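PDB 4QGS: NADPH-dependent aldehyde reductase YqhD from Escherichia coli, which reduces a broad range of short-chain aldehydes to primary alcohols with NADPH, using one catalytic zinc ion per subunit. Local coordinates for residues T210-V215 and W275-L280; N305-T310 and N382-L387. All coordinates share one frame; numbering follows the deposited sequence.

Interaction 1: T210-V215 and W275-L280. With ZN (zinc ion), chain B.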
ATOM      1  N   THR A 210      -2.628   6.989  -5.733  1.00 15.66           N
ATOM      2  CA  THR A 210      -3.627   8.006  -6.053  1.00 15.73           C
ATOM      3  C   THR A 210      -3.772   8.164  -7.569  1.00 18.70           C
ATOM      4  O   THR A 210      -4.887   8.115  -8.089  1.00 16.78           O
ATOM      5  CB  THR A 210      -3.282   9.348  -5.419  1.00 14.01           C
ATOM      6  OG1 THR A 210      -3.142   9.166  -4.002  1.00 16.84           O
ATOM      7  CG2 THR A 210      -4.412  10.391  -5.702  1.00 15.54           C
ATOM      8  N   VAL A 211      -2.666   8.333  -8.295  1.00 15.40           N
ATOM      9  CA  VAL A 211      -2.819   8.571  -9.744  1.00 16.23           C
ATOM     10  C   VAL A 211      -3.218   7.312 -10.517  1.00 17.27           C
ATOM     11  O   VAL A 211      -3.698   7.413 -11.649  1.00 16.16           O
ATOM     12  CB  VAL A 211      -1.533   9.163 -10.383  1.00 15.99           C
ATOM     13  CG1 VAL A 211      -1.181  10.510  -9.751  1.00 19.44           C
ATOM     14  CG2 VAL A 211      -0.367   8.176 -10.275  1.00 17.56           C
ATOM     15  N   GLU A 212      -3.048   6.133  -9.920  1.00 15.57           N
ATOM     16  CA  GLU A 212      -3.529   4.890 -10.534  1.00 14.53           C
ATOM     17  C   GLU A 212      -5.048   4.911 -10.652  1.00 15.86           C
ATOM     18  O   GLU A 212      -5.622   4.172 -11.449  1.00 19.44           O
ATOM     19  CB  GLU A 212      -3.120   3.665  -9.723  1.00 16.00           C
ATOM     20  CG  GLU A 212      -1.613   3.374  -9.710  1.00 13.79           C
ATOM     21  CD  GLU A 212      -1.122   2.558 -10.906  1.00 20.41           C
ATOM     22  OE1 GLU A 212      -1.642   2.722 -12.038  1.00 19.08           O
ATOM     23  OE2 GLU A 212      -0.206   1.733 -10.701  1.00 16.99           O
ATOM     24  N   GLN A 213      -5.668   5.755  -9.832  1.00 17.55           N
ATOM     25  CA  GLN A 213      -7.125   5.843  -9.743  1.00 17.66           C
ATOM     26  C   GLN A 213      -7.666   7.192 -10.203  1.00 20.18           C
ATOM     27  O   GLN A 213      -8.867   7.480 -10.058  1.00 23.28           O
ATOM     28  CB  GLN A 213      -7.565   5.571  -8.306  1.00 19.18           C
ATOM     29  CG  GLN A 213      -7.093   4.217  -7.760  1.00 19.94           C
ATOM     30  CD  GLN A 213      -7.374   4.059  -6.274  1.00 24.05           C
ATOM     31  OE1 GLN A 213      -8.469   3.658  -5.880  1.00 25.61           O
ATOM     32  NE2 GLN A 213      -6.375   4.345  -5.439  1.00 23.03           N
ATOM     33  N   TYR A 214      -6.802   8.024 -10.768  1.00 16.39           N
ATOM     34  CA  TYR A 214      -7.193   9.387 -11.110  1.00 19.16           C
ATOM     35  C   TYR A 214      -6.684   9.810 -12.492  1.00 18.90           C
ATOM     36  O   TYR A 214      -7.422  10.419 -13.262  1.00 19.53           O
ATOM     37  CB  TYR A 214      -6.704  10.366 -10.024  1.00 18.60           C
ATOM     38  CG  TYR A 214      -6.718  11.823 -10.434  1.00 16.85           C
ATOM     39  CD1 TYR A 214      -7.924  12.513 -10.602  1.00 15.70           C
ATOM     40  CD2 TYR A 214      -5.531  12.511 -10.664  1.00 19.16           C
ATOM     41  CE1 TYR A 214      -7.929  13.845 -10.985  1.00 17.28           C
ATOM     42  CE2 TYR A 214      -5.526  13.845 -11.046  1.00 16.17           C
ATOM     43  CZ  TYR A 214      -6.742  14.499 -11.216  1.00 16.35           C
ATOM     44  OH  TYR A 214      -6.745  15.817 -11.596  1.00 19.06           O
ATOM     45  N   VAL A 215      -5.437   9.495 -12.827  1.00 17.04           N
ATOM     46  CA  VAL A 215      -4.934   9.886 -14.134  1.00 18.29           C
ATOM     47  C   VAL A 215      -5.287   8.763 -15.105  1.00 19.78           C
ATOM     48  O   VAL A 215      -4.467   7.910 -15.456  1.00 19.38           O
ATOM     49  CB  VAL A 215      -3.430  10.180 -14.121  1.00 16.23           C
ATOM     50  CG1 VAL A 215      -2.988  10.693 -15.485  1.00 17.40           C
ATOM     51  CG2 VAL A 215      -3.142  11.221 -13.046  1.00 18.74           C
ATOM     52  N   TRP A 275      -3.480   0.737 -12.689  1.00 16.63           N
ATOM     53  CA  TRP A 275      -2.630  -0.223 -11.969  1.00 20.09           C
ATOM     54  C   TRP A 275      -1.562  -0.854 -12.843  1.00 19.61           C
ATOM     55  O   TRP A 275      -0.826  -1.708 -12.369  1.00 16.28           O
ATOM     56  CB  TRP A 275      -3.456  -1.314 -11.279  1.00 18.15           C
ATOM     57  CG  TRP A 275      -4.371  -0.699 -10.259  1.00 16.19           C
ATOM     58  CD1 TRP A 275      -5.730  -0.589 -10.339  1.00 17.66           C
ATOM     59  CD2 TRP A 275      -3.982  -0.039  -9.051  1.00 15.44           C
ATOM     60  NE1 TRP A 275      -6.216   0.078  -9.234  1.00 20.15           N
ATOM     61  CE2 TRP A 275      -5.159   0.426  -8.430  1.00 18.33           C
ATOM     62  CE3 TRP A 275      -2.751   0.191  -8.421  1.00 18.23           C
ATOM     63  CZ2 TRP A 275      -5.145   1.108  -7.220  1.00 18.69           C
ATOM     64  CZ3 TRP A 275      -2.736   0.870  -7.223  1.00 16.16           C
ATOM     65  CH2 TRP A 275      -3.929   1.315  -6.629  1.00 20.05           C
ATOM     66  N   ALA A 276      -1.466  -0.422 -14.097  1.00 16.26           N
ATOM     67  CA  ALA A 276      -0.425  -0.969 -14.976  1.00 17.47           C
ATOM     68  C   ALA A 276       0.969  -0.586 -14.485  1.00 17.94           C
ATOM     69  O   ALA A 276       1.918  -1.368 -14.624  1.00 16.77           O
ATOM     70  CB  ALA A 276      -0.625  -0.503 -16.407  1.00 18.62           C
ATOM     71  N   THR A 277       1.098   0.614 -13.922  1.00 16.19           N
ATOM     72  CA  THR A 277       2.392   1.038 -13.356  1.00 16.71           C
ATOM     73  C   THR A 277       2.812   0.088 -12.233  1.00 18.27           C
ATOM     74  O   THR A 277       3.970  -0.356 -12.183  1.00 17.00           O
ATOM     75  CB  THR A 277       2.338   2.491 -12.842  1.00 17.71           C
ATOM     76  OG1 THR A 277       2.203   3.383 -13.961  1.00 17.27           O
ATOM     77  CG2 THR A 277       3.621   2.861 -12.051  1.00 17.30           C
ATOM     78  N   HIS A 278       1.872  -0.252 -11.353  1.00 16.29           N
ATOM     79  CA  HIS A 278       2.123  -1.258 -10.324  1.00 15.22           C
ATOM     80  C   HIS A 278       2.490  -2.631 -10.906  1.00 17.99           C
ATOM     81  O   HIS A 278       3.440  -3.255 -10.437  1.00 15.72           O
ATOM     82  CB  HIS A 278       0.913  -1.388  -9.372  1.00 15.96           C
ATOM     83  CG  HIS A 278       1.031  -0.541  -8.138  1.00 16.11           C
ATOM     84  ND1 HIS A 278       0.875   0.830  -8.155  1.00 17.31           N
ATOM     85  CD2 HIS A 278       1.339  -0.862  -6.854  1.00 17.07           C
ATOM     86  CE1 HIS A 278       1.071   1.313  -6.938  1.00 16.69           C
ATOM     87  NE2 HIS A 278       1.349   0.303  -6.127  1.00 18.22           N
ATOM     88  N   MET A 279       1.759  -3.101 -11.920  1.00 15.70           N
ATOM     89  CA  MET A 279       2.022  -4.433 -12.459  1.00 18.23           C
ATOM     90  C   MET A 279       3.399  -4.507 -13.117  1.00 15.61           C
ATOM     91  O   MET A 279       4.133  -5.491 -12.923  1.00 18.06           O
ATOM     92  CB  MET A 279       0.927  -4.835 -13.454  1.00 17.39           C
ATOM     93  CG  MET A 279      -0.459  -4.959 -12.804  1.00 20.35           C
ATOM     94  SD  MET A 279      -0.507  -6.113 -11.414  1.00 28.17           S
ATOM     95  CE  MET A 279      -0.478  -4.983 -10.032  1.00 29.73           C
ATOM     96  N   LEU A 280       3.760  -3.467 -13.870  1.00 12.55           N
ATOM     97  CA  LEU A 280       5.087  -3.406 -14.507  1.00 14.01           C
ATOM     98  C   LEU A 280       6.179  -3.263 -13.459  1.00 15.13           C
ATOM     99  O   LEU A 280       7.228  -3.906 -13.530  1.00 16.48           O
ATOM    100  CB  LEU A 280       5.172  -2.240 -15.496  1.00 17.31           C
ATOM    101  CG  LEU A 280       4.377  -2.361 -16.808  1.00 23.90           C
ATOM    102  CD1 LEU A 280       4.708  -1.201 -17.743  1.00 25.00           C
ATOM    103  CD2 LEU A 280       4.675  -3.668 -17.478  1.00 25.66           C
TER
HETATM  104 ZN    ZN B 401       1.908   0.322  -4.048  1.00 22.30          ZN
HETATM  105  O   HOH W   1      -0.624   3.766 -14.113  1.00 22.78           O
HETATM  106  O   HOH W   2       1.065  -1.585  -3.827  1.00 26.32           O
HETATM  107  O   HOH W   3       1.954  -0.099  -1.937  1.00 27.91           O

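Interaction 2: N305-T310 and N382-L387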
ATOM      1  N   ASN A 305       3.878   8.952 -20.650  1.00 18.13           N
ATOM      2  CA  ASN A 305       4.201   9.438 -21.986  1.00 20.11           C
ATOM      3  C   ASN A 305       3.676   8.491 -23.055  1.00 20.76           C
ATOM      4  O   ASN A 305       3.148   8.923 -24.082  1.00 22.29           O
ATOM      5  CB  ASN A 305       5.708   9.632 -22.173  1.00 21.00           C
ATOM      6  CG  ASN A 305       6.053   9.997 -23.602  1.00 27.49           C
ATOM      7  OD1 ASN A 305       5.672  11.066 -24.091  1.00 28.48           O
ATOM      8  ND2 ASN A 305       6.740   9.103 -24.289  1.00 26.35           N
ATOM      9  N   GLU A 306       3.795   7.193 -22.801  1.00 18.05           N
ATOM     10  CA  GLU A 306       3.323   6.192 -23.741  1.00 18.94           C
ATOM     11  C   GLU A 306       1.795   6.215 -23.889  1.00 23.38           C
ATOM     12  O   GLU A 306       1.263   5.975 -24.971  1.00 19.79           O
ATOM     13  CB  GLU A 306       3.794   4.805 -23.298  1.00 22.19           C
ATOM     14  CG  GLU A 306       3.226   3.662 -24.114  1.00 22.01           C
ATOM     15  CD  GLU A 306       3.724   3.669 -25.544  1.00 26.02           C
ATOM     16  OE1 GLU A 306       4.879   4.095 -25.774  1.00 28.84           O
ATOM     17  OE2 GLU A 306       2.949   3.265 -26.438  1.00 30.63           O
ATOM     18  N   LYS A 307       1.103   6.503 -22.796  1.00 17.46           N
ATOM     19  CA  LYS A 307      -0.350   6.463 -22.778  1.00 22.32           C
ATOM     20  C   LYS A 307      -0.950   7.865 -22.818  1.00 23.24           C
ATOM     21  O   LYS A 307      -2.072   8.091 -22.340  1.00 21.37           O
ATOM     22  CB  LYS A 307      -0.840   5.710 -21.538  1.00 19.46           C
ATOM     23  CG  LYS A 307      -0.413   4.255 -21.475  1.00 20.44           C
ATOM     24  CD  LYS A 307      -0.875   3.465 -22.701  1.00 19.65           C
ATOM     25  CE  LYS A 307      -2.402   3.397 -22.781  1.00 23.09           C
ATOM     26  NZ  LYS A 307      -2.856   2.920 -24.130  1.00 20.87           N
ATOM     27  N   ARG A 308      -0.207   8.815 -23.371  1.00 18.99           N
ATOM     28  CA  ARG A 308      -0.638  10.211 -23.321  1.00 19.56           C
ATOM     29  C   ARG A 308      -1.887  10.442 -24.171  1.00 24.76           C
ATOM     30  O   ARG A 308      -2.593  11.425 -23.971  1.00 24.22           O
ATOM     31  CB  ARG A 308       0.486  11.143 -23.774  1.00 23.17           C
ATOM     32  CG  ARG A 308       0.958  10.901 -25.205  1.00 25.17           C
ATOM     33  CD  ARG A 308       2.265  11.622 -25.449  1.00 27.36           C
ATOM     34  NE  ARG A 308       2.103  13.067 -25.378  1.00 29.61           N
ATOM     35  CZ  ARG A 308       2.914  13.881 -24.713  1.00 30.83           C
ATOM     36  NH1 ARG A 308       2.681  15.186 -24.712  1.00 30.99           N
ATOM     37  NH2 ARG A 308       3.953  13.399 -24.046  1.00 28.92           N
ATOM     38  N   ASP A 309      -2.153   9.538 -25.109  1.00 20.85           N
ATOM     39  CA  ASP A 309      -3.370   9.621 -25.917  1.00 25.77           C
ATOM     40  C   ASP A 309      -4.621   9.304 -25.095  1.00 23.77           C
ATOM     41  O   ASP A 309      -5.519  10.136 -24.972  1.00 25.90           O
ATOM     42  CB  ASP A 309      -3.286   8.669 -27.116  1.00 26.94           C
ATOM     43  CG  ASP A 309      -2.267   9.111 -28.139  1.00 33.44           C
ATOM     44  OD1 ASP A 309      -2.156  10.331 -28.385  1.00 39.51           O
ATOM     45  OD2 ASP A 309      -1.561   8.236 -28.681  1.00 39.91           O
ATOM     46  N   THR A 310      -4.693   8.096 -24.547  1.00 21.61           N
ATOM     47  CA  THR A 310      -5.886   7.691 -23.817  1.00 21.42           C
ATOM     48  C   THR A 310      -6.013   8.447 -22.499  1.00 23.92           C
ATOM     49  O   THR A 310      -7.119   8.638 -22.004  1.00 21.54           O
ATOM     50  CB  THR A 310      -5.899   6.182 -23.514  1.00 24.76           C
ATOM     51  OG1 THR A 310      -4.755   5.842 -22.719  1.00 24.81           O
ATOM     52  CG2 THR A 310      -5.866   5.367 -24.796  1.00 27.03           C
ATOM     53  N   ASN A 382      -7.784   0.637 -19.986  1.00 20.88           N
ATOM     54  CA  ASN A 382      -8.350   0.330 -21.304  1.00 23.26           C
ATOM     55  C   ASN A 382      -8.042  -1.083 -21.765  1.00 26.99           C
ATOM     56  O   ASN A 382      -8.401  -1.477 -22.883  1.00 25.39           O
ATOM     57  CB  ASN A 382      -7.837   1.322 -22.339  1.00 23.42           C
ATOM     58  CG  ASN A 382      -8.235   2.740 -22.017  1.00 28.47           C
ATOM     59  OD1 ASN A 382      -9.413   3.074 -22.029  1.00 31.79           O
ATOM     60  ND2 ASN A 382      -7.255   3.573 -21.683  1.00 27.95           N
ATOM     61  N   HIS A 383      -7.350  -1.829 -20.906  1.00 21.30           N
ATOM     62  CA  HIS A 383      -6.969  -3.206 -21.191  1.00 23.22           C
ATOM     63  C   HIS A 383      -6.166  -3.308 -22.485  1.00 23.37           C
ATOM     64  O   HIS A 383      -6.259  -4.310 -23.201  1.00 24.86           O
ATOM     65  CB  HIS A 383      -8.206  -4.105 -21.266  1.00 28.36           C
ATOM     66  CG  HIS A 383      -9.229  -3.813 -20.212  1.00 36.02           C
ATOM     67  ND1 HIS A 383      -9.007  -4.051 -18.873  1.00 36.97           N
ATOM     68  CD2 HIS A 383     -10.483  -3.306 -20.302  1.00 39.00           C
ATOM     69  CE1 HIS A 383     -10.077  -3.699 -18.181  1.00 37.10           C
ATOM     70  NE2 HIS A 383     -10.988  -3.245 -19.024  1.00 42.53           N
ATOM     71  N   ASP A 384      -5.383  -2.268 -22.771  1.00 22.59           N
ATOM     72  CA  ASP A 384      -4.672  -2.145 -24.038  1.00 21.20           C
ATOM     73  C   ASP A 384      -3.145  -2.159 -23.922  1.00 23.45           C
ATOM     74  O   ASP A 384      -2.444  -1.994 -24.920  1.00 21.77           O
ATOM     75  CB  ASP A 384      -5.107  -0.865 -24.758  1.00 23.55           C
ATOM     76  CG  ASP A 384      -4.894   0.383 -23.926  1.00 25.12           C
ATOM     77  OD1 ASP A 384      -4.424   0.276 -22.774  1.00 22.88           O
ATOM     78  OD2 ASP A 384      -5.186   1.486 -24.429  1.00 28.41           O
ATOM     79  N   ILE A 385      -2.623  -2.356 -22.718  1.00 19.04           N
ATOM     80  CA  ILE A 385      -1.173  -2.386 -22.563  1.00 20.29           C
ATOM     81  C   ILE A 385      -0.730  -3.838 -22.701  1.00 20.29           C
ATOM     82  O   ILE A 385      -0.660  -4.599 -21.734  1.00 23.11           O
ATOM     83  CB  ILE A 385      -0.734  -1.748 -21.234  1.00 18.53           C
ATOM     84  CG1 ILE A 385      -1.178  -0.283 -21.216  1.00 19.96           C
ATOM     85  CG2 ILE A 385       0.807  -1.827 -21.057  1.00 18.76           C
ATOM     86  CD1 ILE A 385      -0.881   0.462 -19.942  1.00 18.80           C
ATOM     87  N   THR A 386      -0.492  -4.218 -23.949  1.00 21.51           N
ATOM     88  CA  THR A 386      -0.049  -5.559 -24.301  1.00 21.58           C
ATOM     89  C   THR A 386       1.475  -5.644 -24.191  1.00 22.59           C
ATOM     90  O   THR A 386       2.122  -4.647 -23.881  1.00 21.55           O
ATOM     91  CB  THR A 386      -0.514  -5.918 -25.726  1.00 24.53           C
ATOM     92  OG1 THR A 386      -0.247  -4.805 -26.583  1.00 25.05           O
ATOM     93  CG2 THR A 386      -2.015  -6.181 -25.740  1.00 25.25           C
ATOM     94  N   LEU A 387       2.054  -6.814 -24.447  1.00 20.07           N
ATOM     95  CA  LEU A 387       3.490  -7.004 -24.180  1.00 21.58           C
ATOM     96  C   LEU A 387       4.376  -6.055 -24.986  1.00 21.05           C
ATOM     97  O   LEU A 387       5.380  -5.568 -24.489  1.00 20.82           O
ATOM     98  CB  LEU A 387       3.899  -8.449 -24.447  1.00 22.09           C
ATOM     99  CG  LEU A 387       3.333  -9.477 -23.468  1.00 22.99           C
ATOM    100  CD1 LEU A 387       3.722 -10.888 -23.894  1.00 28.02           C
ATOM    101  CD2 LEU A 387       3.816  -9.175 -22.033  1.00 24.25           C
TER
HETATM  102  O   HOH W   4      -1.441   0.687 -25.078  1.00 28.93           O
HETATM  103  O   HOH W   5      -7.069   6.259 -20.395  1.00 25.29           O

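Interaction 1: T210-V215 and W275-L280
Glu212 and His278 form a His-carboxylate hydrogen bond behind the catalytic zinc in the helical C-terminal region of this iron-containing alcohol dehydrogenase family member. The metal is held by His278 NE2 at 2.1 Å, by Asp205, His209 and His292, and by two waters; neither substrate nor NADP(H) is bound here. On the far side of the imidazole, ND1 donates to Glu212 OE2 over 2.9 Å. The carboxylate oxygen lies close to the ring plane and offers its anti lone pair, so the bond fixes the rotation of the ring and leaves NE2 for the metal.

Of two backbone donors, His278 N also gives its hydrogen to Glu212 OE2, nearly along the C-O axis, so one oxygen receives two N-H groups from the same residue. The backbone N-H of Trp275, the N-cap residue of helix 276-288, donates to Glu212 OE1 (N to OE1 2.8 Å), from well above the carboxylate plane and with a bent angle of 133°. The acid thus sits at a helix N-terminus, which would probably stabilise its negative charge.

Apolar packing completes the contact. A bend at chi2 (-85°) turns the carboxylate toward the helix start while the aliphatic part of Glu212 lies over the indole. Its CB stands 3.7 Å from the centroid of the six-membered ring of Trp275, almost on the ring normal, a CH-pi contact; beside it, Gln213 CG reaches Trp275 CZ2 at 3.7 Å.

Interaction 2: N305-T310 and N382-L387
Lys307 meets Asp384 and Ile385 where the C-terminal end of helix 292-306 faces the loop before helix 387-396, a surface contact within the C-terminal helical region. It is the first residue beyond its helix to leave helical angles, and its CB points toward the loop. The chain then folds at chi2 and chi3 (-57° and -64°), which curls its methylenes against Ile385 before the amine turns to the acid. CG lies 4.1 Å from Ile385 CD1, and CD lies 4.0 Å from Ile385 CG1, the two side chains crossing at a slant. CE passes near the carboxylate of Asp384, and NZ closes a salt bridge with Asp384 OD2 at 2.8 Å, meeting that oxygen from above the carboxylate plane. The same amine donates to a water at 2.8 Å that in turn donates to Asp384 O, so Lys307 holds both the side chain and the backbone of one residue.

Alongside, Thr310 and Asn382 approach from opposite directions: Thr310 CB is 3.5 Å from Asn382 ND2, and a second water accepts from that amide nitrogen and makes a weak link to Thr310 OG1. Asp384 and Ile385 form a classic beta bulge opposite Leu379. Much of the joint therefore rests on one ion pair and two water-mediated links at the protein surface, and such a pair would probably be sensitive to ionic conditions.

How the interactions relate
From the N terminus the chain first builds the parallel sheet (strands 22-25 to 183-186), then enters helix 196-211, whose end opens interaction 1 at 210-215. It runs through helices 222-244 and 249-262 before 275-280 closes that loop. Helices 276-288 and 292-306 follow in succession, and the end of the second opens interaction 2, which closes at 382-387 after helices 312-323, 330-347 and 364-373. The two loops are therefore in series, neither nested nor crossed. Their centres are 12 Å apart, and they meet where Ala276 CB packs 3.7 Å from Ile385 CD1. The buried zinc-side contact is thereby joined to the surface loop leading into helix 387-396.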